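Local coordinates for putative diflavin flavoprotein A 3 (Synechocystis sp., PDB 6H0D) that probably passes electrons from NADH to oxygen and reduces it to water, the present chain being the flavodiiron core of that modular enzyme, at residues V258-A263 with G309-S314; V12-F17 with P163-L168. All coordinates share one frame; numbering follows the deposited sequence.

Contact 1 of 2, residues V258-A263 with G309-S314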
# COMPACT_ATOMS: atom_id res chain seq x y z
N VAL A 258 8.45 -2.49 -17.30
CA VAL A 258 9.33 -1.41 -16.85
C VAL A 258 9.68 -1.62 -15.38
O VAL A 258 8.78 -1.83 -14.56
CB VAL A 258 8.69 -0.01 -17.03
CG1 VAL A 258 9.65 1.10 -16.52
CG2 VAL A 258 8.30 0.23 -18.46
N ALA A 259 10.98 -1.57 -15.06
CA ALA A 259 11.45 -1.56 -13.68
C ALA A 259 11.37 -0.13 -13.12
O ALA A 259 12.02 0.78 -13.63
CB ALA A 259 12.88 -2.09 -13.60
N LEU A 260 10.54 0.09 -12.12
CA LEU A 260 10.37 1.43 -11.59
C LEU A 260 10.93 1.39 -10.21
O LEU A 260 10.29 0.85 -9.29
CB LEU A 260 8.91 1.89 -11.56
CG LEU A 260 8.68 3.41 -11.46
CD1 LEU A 260 7.27 3.74 -11.88
CD2 LEU A 260 8.87 3.90 -10.07
N ILE A 261 12.13 1.95 -10.08
CA ILE A 261 12.88 1.91 -8.83
C ILE A 261 12.78 3.24 -8.11
O ILE A 261 13.17 4.27 -8.66
CB ILE A 261 14.34 1.59 -9.11
CG1 ILE A 261 14.44 0.21 -9.76
CG2 ILE A 261 15.15 1.67 -7.84
CD1 ILE A 261 15.82 -0.14 -10.19
N TYR A 262 12.26 3.24 -6.89
CA TYR A 262 12.12 4.52 -6.21
C TYR A 262 12.40 4.43 -4.73
O TYR A 262 12.52 3.35 -4.16
CB TYR A 262 10.71 5.07 -6.40
CG TYR A 262 9.67 4.26 -5.68
CD1 TYR A 262 9.20 3.05 -6.23
CD2 TYR A 262 9.18 4.66 -4.44
CE1 TYR A 262 8.27 2.29 -5.56
CE2 TYR A 262 8.25 3.90 -3.77
CZ TYR A 262 7.80 2.72 -4.33
OH TYR A 262 6.87 1.96 -3.66
N ALA A 263 12.49 5.60 -4.11
CA ALA A 263 12.53 5.72 -2.65
C ALA A 263 11.77 7.01 -2.24
O ALA A 263 11.59 7.93 -3.06
CB ALA A 263 13.96 5.75 -2.15
N GLY A 309 12.66 -1.06 -20.01
CA GLY A 309 13.08 0.26 -19.61
C GLY A 309 13.09 0.26 -18.10
O GLY A 309 12.52 -0.64 -17.46
N PHE A 310 13.74 1.26 -17.52
CA PHE A 310 13.75 1.42 -16.08
C PHE A 310 13.59 2.89 -15.77
O PHE A 310 14.01 3.75 -16.55
CB PHE A 310 15.05 0.86 -15.47
CG PHE A 310 16.31 1.55 -15.96
CD1 PHE A 310 16.78 2.72 -15.36
CD2 PHE A 310 17.05 1.00 -17.01
CE1 PHE A 310 17.93 3.34 -15.81
CE2 PHE A 310 18.19 1.62 -17.44
CZ PHE A 310 18.63 2.79 -16.85
N ILE A 311 12.98 3.17 -14.63
CA ILE A 311 12.74 4.53 -14.18
C ILE A 311 13.18 4.67 -12.71
O ILE A 311 12.90 3.80 -11.87
CB ILE A 311 11.25 4.90 -14.34
CG1 ILE A 311 10.76 4.67 -15.77
CG2 ILE A 311 10.99 6.36 -13.93
CD1 ILE A 311 9.32 5.12 -16.01
N PHE A 312 13.89 5.76 -12.42
CA PHE A 312 14.36 6.04 -11.06
C PHE A 312 13.60 7.23 -10.50
O PHE A 312 13.52 8.27 -11.16
CB PHE A 312 15.88 6.34 -11.05
CG PHE A 312 16.75 5.16 -10.71
CD1 PHE A 312 16.82 4.06 -11.53
CD2 PHE A 312 17.56 5.18 -9.57
CE1 PHE A 312 17.64 2.97 -11.20
CE2 PHE A 312 18.37 4.10 -9.24
CZ PHE A 312 18.41 3.00 -10.06
N GLY A 313 13.07 7.09 -9.29
CA GLY A 313 12.46 8.20 -8.57
C GLY A 313 13.18 8.39 -7.24
O GLY A 313 13.38 7.43 -6.47
N SER A 314 13.59 9.62 -6.95
CA SER A 314 14.40 9.87 -5.75
C SER A 314 14.10 11.21 -5.11
O SER A 314 14.00 12.22 -5.81
CB SER A 314 15.90 9.80 -6.11
OG SER A 314 16.69 9.98 -4.95
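Ile261 and Phe312, neighbours on two parallel strands, lie side by side and point the same way out of the sheet. The ring turns one face to a methyl of the isoleucine: Ile261 CG2 sits 4.1 Å above the ring plane of Phe312, displaced toward the rim, in a CH-pi contact. With chi1 at -62°, CG1 is anti to the carbonyl carbon of Ile261 and CG2 is the branch anti to the backbone N; the longer branch then carries CD1 to the rim of the ring, where it touches Phe312 CE1 at 3.7 Å. Ala259 CB and Phe310 CB meet on the same face of the sheet, 4.1 Å apart, while the ring of Phe310 leans off toward Phe362 and Phe367. The other face is wholly aliphatic where Ile311 meets both Val258 and Leu260 of the neighbouring strand. Val258 CG1 approaches Ile311 CG1 to 3.8 Å, and Leu260 CG rests 4.1 Å from Ile311 CB, each side chain passing aslant the isoleucine. Between the two faces, five backbone hydrogen bonds alternate in direction. In the central one Ile261 N reaches Ile311 O at 2.7 Å almost head-on, with a C=O...N angle of 176°. Helix 268-282 covers the Val258, Leu260 and Ile311 face; helices 297-306 and 323-335 cover the opposite one. Fully buried and in register along five residue pairs, the contact illustrates how two adjacent interior strands, with helices on both faces, build the 2-1-3-4-5 parallel sheet characteristic of a flavodoxin-like domain.

Contact 2 of 2, residues V12-F17 with P163-L168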
# COMPACT_ATOMS: atom_id res chain seq x y z
N VAL A 12 -19.52 -13.17 14.89
CA VAL A 12 -19.62 -13.34 16.33
C VAL A 12 -18.41 -12.64 16.96
O VAL A 12 -17.27 -12.80 16.49
CB VAL A 12 -19.75 -14.85 16.74
CG1 VAL A 12 -18.64 -15.67 16.20
CG2 VAL A 12 -19.74 -14.97 18.23
N ASP A 13 -18.71 -11.81 17.96
CA ASP A 13 -17.72 -11.05 18.72
C ASP A 13 -16.99 -10.00 17.87
O ASP A 13 -16.03 -9.39 18.33
CB ASP A 13 -16.69 -11.99 19.35
CG ASP A 13 -17.33 -13.04 20.24
OD1 ASP A 13 -18.00 -12.65 21.23
OD2 ASP A 13 -17.18 -14.24 19.93
N THR A 14 -17.47 -9.78 16.65
CA THR A 14 -16.72 -8.96 15.70
C THR A 14 -17.51 -7.77 15.16
O THR A 14 -18.62 -7.90 14.63
CB THR A 14 -16.24 -9.81 14.52
OG1 THR A 14 -15.55 -10.96 15.02
CG2 THR A 14 -15.29 -9.03 13.66
N THR A 15 -16.91 -6.59 15.30
CA THR A 15 -17.53 -5.35 14.87
C THR A 15 -16.60 -4.62 13.92
O THR A 15 -15.38 -4.64 14.11
CB THR A 15 -17.84 -4.42 16.05
OG1 THR A 15 -18.48 -5.18 17.08
CG2 THR A 15 -18.73 -3.27 15.61
N VAL A 16 -17.18 -3.99 12.88
CA VAL A 16 -16.42 -3.12 12.00
C VAL A 16 -16.75 -1.67 12.33
O VAL A 16 -17.89 -1.33 12.66
CB VAL A 16 -16.68 -3.41 10.49
CG1 VAL A 16 -18.13 -3.10 10.13
CG2 VAL A 16 -15.74 -2.60 9.64
N PHE A 17 -15.71 -0.84 12.31
CA PHE A 17 -15.82 0.61 12.45
C PHE A 17 -15.34 1.22 11.13
O PHE A 17 -14.12 1.22 10.87
CB PHE A 17 -14.97 1.13 13.61
CG PHE A 17 -15.45 0.74 14.99
CD1 PHE A 17 -16.08 1.69 15.82
CD2 PHE A 17 -15.26 -0.54 15.48
CE1 PHE A 17 -16.52 1.36 17.10
CE2 PHE A 17 -15.70 -0.88 16.76
CZ PHE A 17 -16.34 0.08 17.57
N PRO A 163 -10.57 -18.16 12.31
CA PRO A 163 -11.34 -19.36 11.98
C PRO A 163 -12.72 -19.40 12.63
O PRO A 163 -13.61 -20.04 12.05
CB PRO A 163 -10.46 -20.50 12.50
CG PRO A 163 -9.58 -19.89 13.51
CD PRO A 163 -9.33 -18.48 13.03
N ARG A 164 -12.93 -18.74 13.77
CA ARG A 164 -14.27 -18.75 14.38
C ARG A 164 -15.29 -18.08 13.46
O ARG A 164 -16.45 -18.51 13.38
CB ARG A 164 -14.24 -18.07 15.75
CG ARG A 164 -15.63 -17.86 16.40
CD ARG A 164 -16.29 -19.18 16.82
NE ARG A 164 -17.68 -19.03 17.31
CZ ARG A 164 -18.78 -19.14 16.55
NH1 ARG A 164 -18.69 -19.40 15.24
NH2 ARG A 164 -19.98 -19.00 17.09
N THR A 165 -14.85 -17.05 12.75
CA THR A 165 -15.77 -16.28 11.91
C THR A 165 -15.54 -16.48 10.40
O THR A 165 -16.33 -16.00 9.57
CB THR A 165 -15.65 -14.79 12.22
OG1 THR A 165 -14.32 -14.35 11.90
CG2 THR A 165 -15.92 -14.53 13.71
N GLU A 166 -14.46 -17.18 10.04
CA GLU A 166 -14.07 -17.38 8.65
C GLU A 166 -13.85 -16.03 7.93
O GLU A 166 -14.11 -15.89 6.73
CB GLU A 166 -15.13 -18.21 7.90
CG GLU A 166 -14.99 -19.69 8.17
CD GLU A 166 -16.29 -20.46 8.07
OE1 GLU A 166 -17.38 -19.87 8.29
OE2 GLU A 166 -16.22 -21.67 7.79
N ILE A 167 -13.36 -15.05 8.69
CA ILE A 167 -12.99 -13.77 8.12
C ILE A 167 -11.49 -13.71 7.91
O ILE A 167 -10.68 -14.03 8.80
CB ILE A 167 -13.39 -12.59 9.02
CG1 ILE A 167 -14.90 -12.59 9.23
CG2 ILE A 167 -12.85 -11.25 8.44
CD1 ILE A 167 -15.35 -11.54 10.24
N LEU A 168 -11.11 -13.30 6.71
CA LEU A 168 -9.73 -12.98 6.40
C LEU A 168 -9.58 -11.47 6.40
O LEU A 168 -10.27 -10.78 5.63
CB LEU A 168 -9.37 -13.60 5.06
CG LEU A 168 -7.94 -13.81 4.61
CD1 LEU A 168 -6.98 -14.13 5.77
CD2 LEU A 168 -8.04 -14.97 3.63
O HOH W 1 -13.57 -12.19 13.36
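Val12 sets a methyl over one face of the Arg164 guanidinium: CG1 lies over the centre of the group, 3.5 Å from Arg164 CZ, and the two side chains cross at about a right angle. The arginine reaches this position because its chain leaves opposite the backbone N and then bends at chi2 (68°), folding the flat end back toward the valine. On the valine, CG1 is the branch set between the backbone N and the carbonyl carbon (chi1 55°); it also comes within 3.9 Å of Thr165 CG2. The threonine turns that methyl, not its hydroxyl, to the backbone here, and Thr165 CG2 is 3.5 Å from Val12 O. The same carbonyl accepts a bond from Thr14 OG1 at 2.9 Å, the donor standing well above the carbonyl plane. Thr14 OG1 in turn accepts a hydrogen bond from a water at 2.9 Å, and that water lies 2.7 Å from Thr165 OG1, bridging the two hydroxyls. Deeper in, Thr14 CG2 and Ile167 CD1 make a looser apolar touch at 4.2 Å. His142 lies against both turns: it is hydrogen-bonded by Asp13, which also forms a salt bridge with Arg140, and it is touched by the side chains of Arg164 and Thr165. In the second turn Glu166 and Ile167 form a G1 beta bulge opposite Asp162. The contact sets the turn between strands 4-11 and 14-21 against that between strands 158-162 and 167-171, within the metallo-beta-lactamase-like part of the core. With no direct hydrogen bond between the two segments, their fit probably rests on shape and a bound water, the nearby charge of Asp13 being engaged by Arg140 and His142.

Overall arrangement
The contacts come in series, contact 2 closing before contact 1 opens, and lie on opposite sides of the chain's centre, their own centres about 39 Å apart and their nearest atoms about 23 Å. They share no strand or sheet. Contact 2 brings together turns of the seven-stranded and five-stranded mixed sheets in the metallo-beta-lactamase-like part, whereas contact 1 joins strands 257-262 and 309-313 within the parallel sheet of the flavodoxin-like part. Helix 237-252 leads along the chain into the latter. The pair thus contrasts contact between sheets with contact inside one sheet, in the two modules that make up a flavodiiron core.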